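Local coordinates for protein putative peptidyl-arginine deiminase (PDB 1XKN) that probably acts as a deiminase that hydrolyses the guanidinium group of agmatine or of arginine side chains in proteins, at residues Trp19-His24 with Asn54-Asp59; Ile88-Ala93 with Asn134-Arg139; Asp92-Asp97 with Trp118-Trp123. One frame throughout, in Å; residues are numbered along the deposited sequence.

Contact 1 of 3, residues Trp19-His24 with Asn54-Asp59; sequences WLSWPH and NINVLD
Trp19 and Asn54 both turn CG anti to the carbonyl carbon (chi1 -77° and -70°); their paired positions in a parallel sheet already put the two side chains on one face, and these torsions lay CB of Asn54 over the six-membered ring of Trp19. Strands 15-21 and 52-57 are the two parallel strands of a beta-alpha-beta crossover. Leu20 on the other face, and Trp22 just past the strand end, meet the connecting helix 36-50 at Leu43 and Phe40. Parallel pairing is plain in the bonds of Leu20: its N donates to Asn54 O (2.9 Å), while its O accepts from Asn56 N (2.8 Å), so one residue grips both neighbours of Ile55. The pattern runs on with Trp22 N to Asn56 O (3.0 Å). Here the chains begin to part, and a water donating to both Trp22 O and Asn56 O bridges them. Past the strand ends, CD1 of Leu58 sits over the centre of one face of the His24 imidazole in a CH-pi contact, 3.6 Å from NE2 of His24. The amide of Asn56 splits its two ends between different neighbours. ND2 donates almost straight (174°) to OG of Ser21 at 3.3 Å, a hydroxyl also bonded to His98 NE2. The buried OD1 of Asn56 has no hydrogen-bond partner and instead lies in the plane of the Trp19 indole, at its edge, 3.2 Å from CZ3 of Trp19.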
loop_
_atom_site.group_PDB
_atom_site.type_symbol
_atom_site.label_atom_id
_atom_site.label_comp_id
_atom_site.label_asym_id
_atom_site.label_seq_id
_atom_site.Cartn_x
_atom_site.Cartn_y
_atom_site.Cartn_z
ATOM N N TRP A 19 2.160 5.633 -8.142
ATOM C CA TRP A 19 1.491 4.890 -9.199
ATOM C C TRP A 19 0.074 4.487 -8.828
ATOM O O TRP A 19 -0.224 4.205 -7.667
ATOM C CB TRP A 19 2.276 3.629 -9.554
ATOM C CG TRP A 19 3.469 3.909 -10.395
ATOM C CD1 TRP A 19 4.677 4.377 -9.973
ATOM C CD2 TRP A 19 3.550 3.807 -11.821
ATOM N NE1 TRP A 19 5.508 4.580 -11.052
ATOM C CE2 TRP A 19 4.839 4.238 -12.198
ATOM C CE3 TRP A 19 2.653 3.401 -12.818
ATOM C CZ2 TRP A 19 5.258 4.271 -13.530
ATOM C CZ3 TRP A 19 3.070 3.434 -14.147
ATOM C CH2 TRP A 19 4.363 3.869 -14.488
ATOM N N LEU A 20 -0.786 4.456 -9.841
ATOM C CA LEU A 20 -2.183 4.076 -9.699
ATOM C C LEU A 20 -2.576 3.248 -10.914
ATOM O O LEU A 20 -1.979 3.383 -11.983
ATOM C CB LEU A 20 -3.083 5.313 -9.668
ATOM C CG LEU A 20 -2.874 6.372 -8.589
ATOM C CD1 LEU A 20 -3.798 7.552 -8.866
ATOM C CD2 LEU A 20 -3.158 5.775 -7.222
ATOM N N SER A 21 -3.578 2.395 -10.739
ATOM C CA SER A 21 -4.111 1.580 -11.825
ATOM C C SER A 21 -5.577 1.989 -11.885
ATOM O O SER A 21 -6.372 1.590 -11.034
ATOM C CB SER A 21 -3.981 0.083 -11.516
ATOM O OG SER A 21 -2.633 -0.353 -11.591
ATOM N N TRP A 22 -5.921 2.810 -12.875
ATOM C CA TRP A 22 -7.285 3.306 -13.032
ATOM C C TRP A 22 -8.302 2.168 -12.994
ATOM O O TRP A 22 -8.111 1.134 -13.632
ATOM C CB TRP A 22 -7.411 4.094 -14.337
ATOM C CG TRP A 22 -8.572 5.039 -14.330
ATOM C CD1 TRP A 22 -9.792 4.852 -14.918
ATOM C CD2 TRP A 22 -8.649 6.288 -13.634
ATOM N NE1 TRP A 22 -10.622 5.904 -14.627
ATOM C CE2 TRP A 22 -9.947 6.802 -13.841
ATOM C CE3 TRP A 22 -7.745 7.023 -12.852
ATOM C CZ2 TRP A 22 -10.370 8.021 -13.290
ATOM C CZ3 TRP A 22 -8.164 8.235 -12.305
ATOM C CH2 TRP A 22 -9.466 8.720 -12.528
ATOM N N PRO A 23 -9.403 2.353 -12.246
ATOM C CA PRO A 23 -10.450 1.334 -12.115
ATOM C C PRO A 23 -11.293 1.072 -13.355
ATOM O O PRO A 23 -11.611 1.986 -14.112
ATOM C CB PRO A 23 -11.294 1.868 -10.968
ATOM C CG PRO A 23 -11.241 3.339 -11.208
ATOM C CD PRO A 23 -9.763 3.561 -11.482
ATOM N N HIS A 24 -11.660 -0.191 -13.548
ATOM C CA HIS A 24 -12.497 -0.575 -14.680
ATOM C C HIS A 24 -13.174 -1.919 -14.444
ATOM O O HIS A 24 -14.131 -2.261 -15.133
ATOM C CB HIS A 24 -11.671 -0.628 -15.972
ATOM C CG HIS A 24 -10.573 -1.643 -15.945
ATOM N ND1 HIS A 24 -9.316 -1.371 -15.450
ATOM C CD2 HIS A 24 -10.552 -2.942 -16.330
ATOM C CE1 HIS A 24 -8.567 -2.457 -15.533
ATOM N NE2 HIS A 24 -9.294 -3.424 -16.064
ATOM N N ASN A 54 1.633 8.619 -11.865
ATOM C CA ASN A 54 1.675 7.735 -13.024
ATOM C C ASN A 54 0.449 6.840 -12.959
ATOM O O ASN A 54 0.270 6.097 -11.995
ATOM C CB ASN A 54 2.954 6.892 -12.998
ATOM C CG ASN A 54 4.200 7.717 -13.255
ATOM O OD1 ASN A 54 5.103 7.790 -12.418
ATOM N ND2 ASN A 54 4.256 8.343 -14.420
ATOM N N ILE A 55 -0.394 6.911 -13.987
ATOM C CA ILE A 55 -1.627 6.131 -14.009
ATOM C C ILE A 55 -1.691 5.111 -15.138
ATOM O O ILE A 55 -1.477 5.445 -16.303
ATOM C CB ILE A 55 -2.854 7.062 -14.130
ATOM C CG1 ILE A 55 -2.828 8.092 -12.994
ATOM C CG2 ILE A 55 -4.141 6.241 -14.101
ATOM C CD1 ILE A 55 -4.000 9.046 -12.993
ATOM N N ASN A 56 -1.996 3.865 -14.785
ATOM C CA ASN A 56 -2.111 2.803 -15.773
ATOM C C ASN A 56 -3.535 2.759 -16.311
ATOM O O ASN A 56 -4.498 2.709 -15.544
ATOM C CB ASN A 56 -1.778 1.437 -15.163
ATOM C CG ASN A 56 -0.358 1.343 -14.669
ATOM O OD1 ASN A 56 0.577 1.750 -15.353
ATOM N ND2 ASN A 56 -0.186 0.778 -13.479
ATOM N N VAL A 57 -3.659 2.788 -17.633
ATOM C CA VAL A 57 -4.957 2.719 -18.291
ATOM C C VAL A 57 -4.855 1.696 -19.417
ATOM O O VAL A 57 -3.764 1.420 -19.917
ATOM C CB VAL A 57 -5.383 4.085 -18.871
ATOM C CG1 VAL A 57 -5.666 5.065 -17.739
ATOM C CG2 VAL A 57 -4.291 4.630 -19.780
ATOM N N LEU A 58 -5.992 1.138 -19.817
ATOM C CA LEU A 58 -6.027 0.119 -20.864
ATOM C C LEU A 58 -5.997 0.668 -22.283
ATOM O O LEU A 58 -5.467 0.028 -23.190
ATOM C CB LEU A 58 -7.287 -0.736 -20.711
ATOM C CG LEU A 58 -7.436 -1.583 -19.449
ATOM C CD1 LEU A 58 -8.836 -2.183 -19.392
ATOM C CD2 LEU A 58 -6.387 -2.671 -19.454
ATOM N N ASP A 59 -6.564 1.851 -22.473
ATOM C CA ASP A 59 -6.635 2.440 -23.796
ATOM C C ASP A 59 -6.863 3.944 -23.739
ATOM O O ASP A 59 -7.010 4.520 -22.662
ATOM C CB ASP A 59 -7.763 1.763 -24.579
ATOM C CG ASP A 59 -9.029 1.601 -23.752
ATOM O OD1 ASP A 59 -9.533 2.613 -23.225
ATOM O OD2 ASP A 59 -9.518 0.459 -23.623
HETATM O O HOH W 1 -6.038 0.333 -15.169
#

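Contact 2 of 3, residues Ile88-Ala93 with Asn134-Arg139; sequences IPTNDA and NAVPER. With NA (sodium ion), chain B.
The side chains of Ile88 and Arg139 pass alongside, pointing opposite ways, where the loop after strand 83-87 runs beside helix 131-144. The branch methyl of Ile88 does most of the touching: CG2 of Ile88 rests 3.6 Å from CD of Arg139, while the tip of the isoleucine, CD1, reaches toward the arginine's own carbonyl group. At Pro89 the pyrrolidine ring crosses the arginine chain at about a right angle, with CG of Pro89 only 3.2 Å from NE of Arg139. The arginine can lie across it because its chain is extended from CG to NE (chi2 -167°, chi3 -158°). A water completes this pairing, donating to Pro89 O and accepting from Arg139 NE, each at 2.7 Å, so the loop carbonyl and the guanidinium are joined indirectly rather than by a direct bond. Thr90 follows with a looser, purely apolar touch, CG2 of Thr90 to CG2 of Val136 at 4.1 Å. Asn91 and Asp92 then anchor the loop through their backbone N atoms, which both donate to OD1 of Asp133, a residue of the same helix. That helix is kinked near Pro137, but Arg139 N still bonds to Ala135 O. Upstream of the kink Asn134 grips the sodium ion twice, through its O (2.5 Å) and its OD1 (2.6 Å). With two waters, Asn117 OD1 and Trp118 O, this makes a six-coordinate, all-oxygen sodium site that joins helix 131-144 to the end of strand 110-119.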
loop_
_atom_site.group_PDB
_atom_site.type_symbol
_atom_site.label_atom_id
_atom_site.label_comp_id
_atom_site.label_asym_id
_atom_site.label_seq_id
_atom_site.Cartn_x
_atom_site.Cartn_y
_atom_site.Cartn_z
ATOM N N ILE A 88 -0.885 0.543 -19.943
ATOM C CA ILE A 88 -0.447 -0.685 -19.298
ATOM C C ILE A 88 -1.697 -1.412 -18.812
ATOM O O ILE A 88 -2.404 -0.928 -17.925
ATOM C CB ILE A 88 0.485 -0.380 -18.099
ATOM C CG1 ILE A 88 1.785 0.260 -18.598
ATOM C CG2 ILE A 88 0.787 -1.662 -17.332
ATOM C CD1 ILE A 88 2.824 0.489 -17.508
ATOM N N PRO A 89 -1.990 -2.584 -19.395
ATOM C CA PRO A 89 -3.172 -3.353 -19.001
ATOM C C PRO A 89 -3.163 -3.821 -17.553
ATOM O O PRO A 89 -2.118 -4.174 -17.002
ATOM C CB PRO A 89 -3.169 -4.518 -19.987
ATOM C CG PRO A 89 -1.720 -4.734 -20.242
ATOM C CD PRO A 89 -1.199 -3.320 -20.397
ATOM N N THR A 90 -4.342 -3.811 -16.944
ATOM C CA THR A 90 -4.500 -4.252 -15.569
ATOM C C THR A 90 -5.820 -5.004 -15.473
ATOM O O THR A 90 -6.721 -4.803 -16.292
ATOM C CB THR A 90 -4.555 -3.061 -14.579
ATOM O OG1 THR A 90 -5.766 -2.319 -14.780
ATOM C CG2 THR A 90 -3.363 -2.138 -14.786
ATOM N N ASN A 91 -5.922 -5.885 -14.487
ATOM C CA ASN A 91 -7.150 -6.639 -14.272
ATOM C C ASN A 91 -7.928 -5.968 -13.152
ATOM O O ASN A 91 -9.154 -5.868 -13.216
ATOM C CB ASN A 91 -6.843 -8.090 -13.902
ATOM C CG ASN A 91 -6.109 -8.830 -15.004
ATOM O OD1 ASN A 91 -4.920 -9.114 -14.888
ATOM N ND2 ASN A 91 -6.819 -9.136 -16.089
ATOM N N ASP A 92 -7.207 -5.522 -12.123
ATOM C CA ASP A 92 -7.815 -4.830 -10.987
ATOM C C ASP A 92 -7.064 -3.534 -10.693
ATOM O O ASP A 92 -6.056 -3.241 -11.333
ATOM C CB ASP A 92 -7.850 -5.720 -9.729
ATOM C CG ASP A 92 -6.470 -6.158 -9.262
ATOM O OD1 ASP A 92 -5.541 -5.322 -9.207
ATOM O OD2 ASP A 92 -6.320 -7.350 -8.916
ATOM N N ALA A 93 -7.547 -2.762 -9.722
ATOM C CA ALA A 93 -6.924 -1.482 -9.382
ATOM C C ALA A 93 -6.018 -1.513 -8.148
ATOM O O ALA A 93 -5.575 -0.468 -7.685
ATOM C CB ALA A 93 -8.006 -0.426 -9.190
ATOM N N ASN A 134 -0.238 -9.196 -12.744
ATOM C CA ASN A 134 1.047 -9.823 -12.461
ATOM C C ASN A 134 2.143 -9.255 -13.364
ATOM O O ASN A 134 3.313 -9.238 -12.992
ATOM C CB ASN A 134 0.915 -11.343 -12.639
ATOM C CG ASN A 134 1.990 -12.126 -11.902
ATOM O OD1 ASN A 134 2.485 -11.700 -10.864
ATOM N ND2 ASN A 134 2.334 -13.295 -12.428
ATOM N N ALA A 135 1.762 -8.761 -14.538
ATOM C CA ALA A 135 2.727 -8.202 -15.486
ATOM C C ALA A 135 2.998 -6.708 -15.308
ATOM O O ALA A 135 3.915 -6.166 -15.926
ATOM C CB ALA A 135 2.255 -8.472 -16.920
ATOM N N VAL A 136 2.212 -6.040 -14.469
ATOM C CA VAL A 136 2.389 -4.605 -14.263
ATOM C C VAL A 136 3.829 -4.182 -13.948
ATOM O O VAL A 136 4.346 -3.254 -14.561
ATOM C CB VAL A 136 1.434 -4.078 -13.165
ATOM C CG1 VAL A 136 1.756 -2.625 -12.837
ATOM C CG2 VAL A 136 -0.011 -4.190 -13.650
ATOM N N PRO A 137 4.496 -4.855 -12.994
ATOM C CA PRO A 137 5.876 -4.463 -12.682
ATOM C C PRO A 137 6.800 -4.478 -13.899
ATOM O O PRO A 137 7.649 -3.594 -14.055
ATOM C CB PRO A 137 6.291 -5.479 -11.624
ATOM C CG PRO A 137 4.992 -5.761 -10.916
ATOM C CD PRO A 137 4.033 -5.909 -12.076
ATOM N N GLU A 138 6.632 -5.473 -14.764
ATOM C CA GLU A 138 7.468 -5.584 -15.957
ATOM C C GLU A 138 7.184 -4.481 -16.970
ATOM O O GLU A 138 8.104 -3.951 -17.592
ATOM C CB GLU A 138 7.282 -6.953 -16.622
ATOM C CG GLU A 138 8.343 -7.226 -17.680
ATOM C CD GLU A 138 8.331 -8.647 -18.197
ATOM O OE1 GLU A 138 9.346 -9.053 -18.807
ATOM O OE2 GLU A 138 7.316 -9.357 -18.014
ATOM N N ARG A 139 5.914 -4.136 -17.143
ATOM C CA ARG A 139 5.560 -3.087 -18.086
ATOM C C ARG A 139 5.999 -1.726 -17.541
ATOM O O ARG A 139 6.372 -0.836 -18.305
ATOM C CB ARG A 139 4.056 -3.105 -18.371
ATOM C CG ARG A 139 3.541 -4.424 -18.973
ATOM C CD ARG A 139 2.126 -4.228 -19.520
ATOM N NE ARG A 139 1.344 -5.461 -19.657
ATOM C CZ ARG A 139 1.526 -6.383 -20.598
ATOM N NH1 ARG A 139 2.480 -6.238 -21.508
ATOM N NH2 ARG A 139 0.725 -7.441 -20.648
HETATM NA NA NA B . 4.391 -9.912 -10.777
HETATM O O HOH W 2 0.293 -5.399 -17.222
HETATM O O HOH W 3 5.483 -11.730 -12.462
HETATM O O HOH W 4 3.152 -8.176 -9.252
#

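Contact 3 of 3, residues Asp92-Asp97 with Trp118-Trp123; sequences DAWCRD and WEYNAW. With NA (sodium ion), chain B.
Trp94 offers one face of its indole to Trp123, whose CH2 lies above it, displaced toward the rim and 3.6 Å from NE1 of Trp94. The planes are inclined at 33°, so the pair meets obliquely. Tyr120 OH comes to the edge of the Trp94 ring and also stands over one face of Trp123. The backbone turns back after the tyrosine, placing Ala122 N over the centre of the phenol ring, and continues with left-handed angles at Ala122 and Trp123. Tyr120 reaches across with CG anti to the backbone N (chi1 -180°), and its hydroxyl donates to OD2 of Asp92 at 2.8 Å, on the syn side but somewhat out of the carboxylate plane. Ring and carboxylate stand nearly perpendicular, 82° apart. OD1 of Asp92 closes an Asx turn by accepting from Trp94 N (3.1 Å), just ahead of helix 95-98. Trp123 NE1 donates to OD1 of Asp97 at 2.7 Å, on the anti side and again out of plane; OD2 of Asp97 takes Gly158 N. At the start of 118-123, Trp118 O is a ligand of the sodium ion. Chemically, each buried carboxylate takes an aromatic donor on one oxygen and a backbone N-H on the other, Asp92 OD1 having a further weak bond from His98 ND1, which probably limits carboxylate rotation and holds the tyrosine hydroxyl and the indole N-H in place.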
loop_
_atom_site.group_PDB
_atom_site.type_symbol
_atom_site.label_atom_id
_atom_site.label_comp_id
_atom_site.label_asym_id
_atom_site.label_seq_id
_atom_site.Cartn_x
_atom_site.Cartn_y
_atom_site.Cartn_z
ATOM N N ASP A 92 -7.207 -5.522 -12.123
ATOM C CA ASP A 92 -7.815 -4.830 -10.987
ATOM C C ASP A 92 -7.064 -3.534 -10.693
ATOM O O ASP A 92 -6.056 -3.241 -11.333
ATOM C CB ASP A 92 -7.850 -5.720 -9.729
ATOM C CG ASP A 92 -6.470 -6.158 -9.262
ATOM O OD1 ASP A 92 -5.541 -5.322 -9.207
ATOM O OD2 ASP A 92 -6.320 -7.350 -8.916
ATOM N N ALA A 93 -7.547 -2.762 -9.722
ATOM C CA ALA A 93 -6.924 -1.482 -9.382
ATOM C C ALA A 93 -6.018 -1.513 -8.148
ATOM O O ALA A 93 -5.575 -0.468 -7.685
ATOM C CB ALA A 93 -8.006 -0.426 -9.190
ATOM N N TRP A 94 -5.730 -2.701 -7.631
ATOM C CA TRP A 94 -4.912 -2.834 -6.429
ATOM C C TRP A 94 -3.413 -2.723 -6.704
ATOM O O TRP A 94 -2.645 -3.678 -6.521
ATOM C CB TRP A 94 -5.250 -4.156 -5.746
ATOM C CG TRP A 94 -6.739 -4.374 -5.664
ATOM C CD1 TRP A 94 -7.438 -5.443 -6.149
ATOM C CD2 TRP A 94 -7.715 -3.485 -5.095
ATOM N NE1 TRP A 94 -8.783 -5.274 -5.922
ATOM C CE2 TRP A 94 -8.981 -4.084 -5.278
ATOM C CE3 TRP A 94 -7.641 -2.242 -4.451
ATOM C CZ2 TRP A 94 -10.166 -3.483 -4.839
ATOM C CZ3 TRP A 94 -8.824 -1.641 -4.011
ATOM C CH2 TRP A 94 -10.071 -2.267 -4.210
ATOM N N CYS A 95 -3.010 -1.528 -7.123
ATOM C CA CYS A 95 -1.621 -1.235 -7.460
ATOM C C CYS A 95 -0.655 -1.506 -6.306
ATOM O O CYS A 95 0.522 -1.783 -6.526
ATOM C CB CYS A 95 -1.503 0.225 -7.916
ATOM S SG CYS A 95 -0.019 0.571 -8.892
ATOM N N ARG A 96 -1.146 -1.417 -5.074
ATOM C CA ARG A 96 -0.297 -1.671 -3.915
ATOM C C ARG A 96 0.182 -3.119 -3.921
ATOM O O ARG A 96 1.341 -3.405 -3.617
ATOM C CB ARG A 96 -1.077 -1.407 -2.621
ATOM C CG ARG A 96 -0.364 -1.853 -1.346
ATOM C CD ARG A 96 0.937 -1.095 -1.151
ATOM N NE ARG A 96 0.719 0.348 -1.205
ATOM C CZ ARG A 96 1.689 1.253 -1.146
ATOM N NH1 ARG A 96 1.396 2.546 -1.219
ATOM N NH2 ARG A 96 2.951 0.865 -1.017
ATOM N N ASP A 97 -0.720 -4.024 -4.286
ATOM C CA ASP A 97 -0.422 -5.452 -4.288
ATOM C C ASP A 97 0.222 -6.025 -5.554
ATOM O O ASP A 97 1.058 -6.924 -5.458
ATOM C CB ASP A 97 -1.702 -6.219 -3.947
ATOM C CG ASP A 97 -2.225 -5.875 -2.564
ATOM O OD1 ASP A 97 -3.385 -6.218 -2.265
ATOM O OD2 ASP A 97 -1.467 -5.273 -1.772
ATOM N N TRP A 118 7.519 -9.499 -7.631
ATOM C CA TRP A 118 7.044 -10.662 -6.879
ATOM C C TRP A 118 5.869 -11.204 -7.672
ATOM O O TRP A 118 5.392 -10.543 -8.579
ATOM C CB TRP A 118 6.542 -10.268 -5.484
ATOM C CG TRP A 118 7.585 -9.641 -4.623
ATOM C CD1 TRP A 118 7.932 -8.323 -4.587
ATOM C CD2 TRP A 118 8.469 -10.315 -3.720
ATOM N NE1 TRP A 118 8.980 -8.132 -3.725
ATOM C CE2 TRP A 118 9.334 -9.338 -3.180
ATOM C CE3 TRP A 118 8.619 -11.649 -3.319
ATOM C CZ2 TRP A 118 10.340 -9.654 -2.257
ATOM C CZ3 TRP A 118 9.620 -11.963 -2.401
ATOM C CH2 TRP A 118 10.468 -10.967 -1.884
ATOM N N GLU A 119 5.401 -12.397 -7.340
ATOM C CA GLU A 119 4.257 -12.949 -8.047
ATOM C C GLU A 119 2.969 -12.459 -7.407
ATOM O O GLU A 119 2.936 -12.125 -6.224
ATOM C CB GLU A 119 4.299 -14.477 -8.028
ATOM C CG GLU A 119 5.401 -15.055 -8.885
ATOM C CD GLU A 119 5.262 -14.653 -10.336
ATOM O OE1 GLU A 119 4.287 -15.089 -10.986
ATOM O OE2 GLU A 119 6.126 -13.896 -10.832
ATOM N N TYR A 120 1.910 -12.413 -8.205
ATOM C CA TYR A 120 0.603 -11.980 -7.739
ATOM C C TYR A 120 -0.397 -13.056 -8.136
ATOM O O TYR A 120 -0.331 -13.585 -9.251
ATOM C CB TYR A 120 0.213 -10.654 -8.401
ATOM C CG TYR A 120 -1.135 -10.103 -7.980
ATOM C CD1 TYR A 120 -1.340 -9.624 -6.687
ATOM C CD2 TYR A 120 -2.200 -10.037 -8.882
ATOM C CE1 TYR A 120 -2.568 -9.091 -6.299
ATOM C CE2 TYR A 120 -3.437 -9.505 -8.502
ATOM C CZ TYR A 120 -3.610 -9.032 -7.208
ATOM O OH TYR A 120 -4.821 -8.496 -6.823
ATOM N N ASN A 121 -1.314 -13.397 -7.233
ATOM C CA ASN A 121 -2.328 -14.398 -7.557
ATOM C C ASN A 121 -3.726 -14.043 -7.051
ATOM O O ASN A 121 -4.492 -14.917 -6.654
ATOM C CB ASN A 121 -1.909 -15.796 -7.059
ATOM C CG ASN A 121 -1.938 -15.945 -5.539
ATOM O OD1 ASN A 121 -1.697 -17.039 -5.018
ATOM N ND2 ASN A 121 -2.233 -14.871 -4.830
ATOM N N ALA A 122 -4.053 -12.753 -7.090
ATOM C CA ALA A 122 -5.363 -12.255 -6.663
ATOM C C ALA A 122 -5.749 -12.699 -5.256
ATOM O O ALA A 122 -6.790 -13.324 -5.050
ATOM C CB ALA A 122 -6.434 -12.693 -7.665
ATOM N N TRP A 123 -4.896 -12.359 -4.294
ATOM C CA TRP A 123 -5.109 -12.690 -2.890
ATOM C C TRP A 123 -5.450 -14.163 -2.646
ATOM O O TRP A 123 -6.424 -14.475 -1.960
ATOM C CB TRP A 123 -6.216 -11.803 -2.291
ATOM C CG TRP A 123 -6.023 -10.313 -2.496
ATOM C CD1 TRP A 123 -4.838 -9.647 -2.641
ATOM C CD2 TRP A 123 -7.052 -9.309 -2.533
ATOM N NE1 TRP A 123 -5.066 -8.292 -2.766
ATOM C CE2 TRP A 123 -6.414 -8.059 -2.704
ATOM C CE3 TRP A 123 -8.450 -9.347 -2.437
ATOM C CZ2 TRP A 123 -7.129 -6.856 -2.781
ATOM C CZ3 TRP A 123 -9.161 -8.149 -2.514
ATOM C CH2 TRP A 123 -8.497 -6.922 -2.684
HETATM NA NA NA B . 4.391 -9.912 -10.777
HETATM O O HOH W 3 5.483 -11.730 -12.462
HETATM O O HOH W 4 3.152 -8.176 -9.252
#

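Overall arrangement
From the N terminus, contact 1 comes first and closes the loop through helix 36-50, joining strands 15-21 and 52-57 before either other contact opens. The chain then takes helix 60-73 and strand 83-87 into the loop where contacts 2 and 3 both start, sharing Asp92 and Ala93. Contact 3 closes first, after strands 101-107 and 110-119; contact 2 closes later, on helix 131-144, so the 92-123 loop lies within the longer 88-139 one. Val57 O probably bonds to Ile88 N, linking contact 1 to contact 2, and the sodium ion links contacts 2 and 3. Together they tie the sheet of strands 15-21 and 52-57 to the one containing strand 110-119.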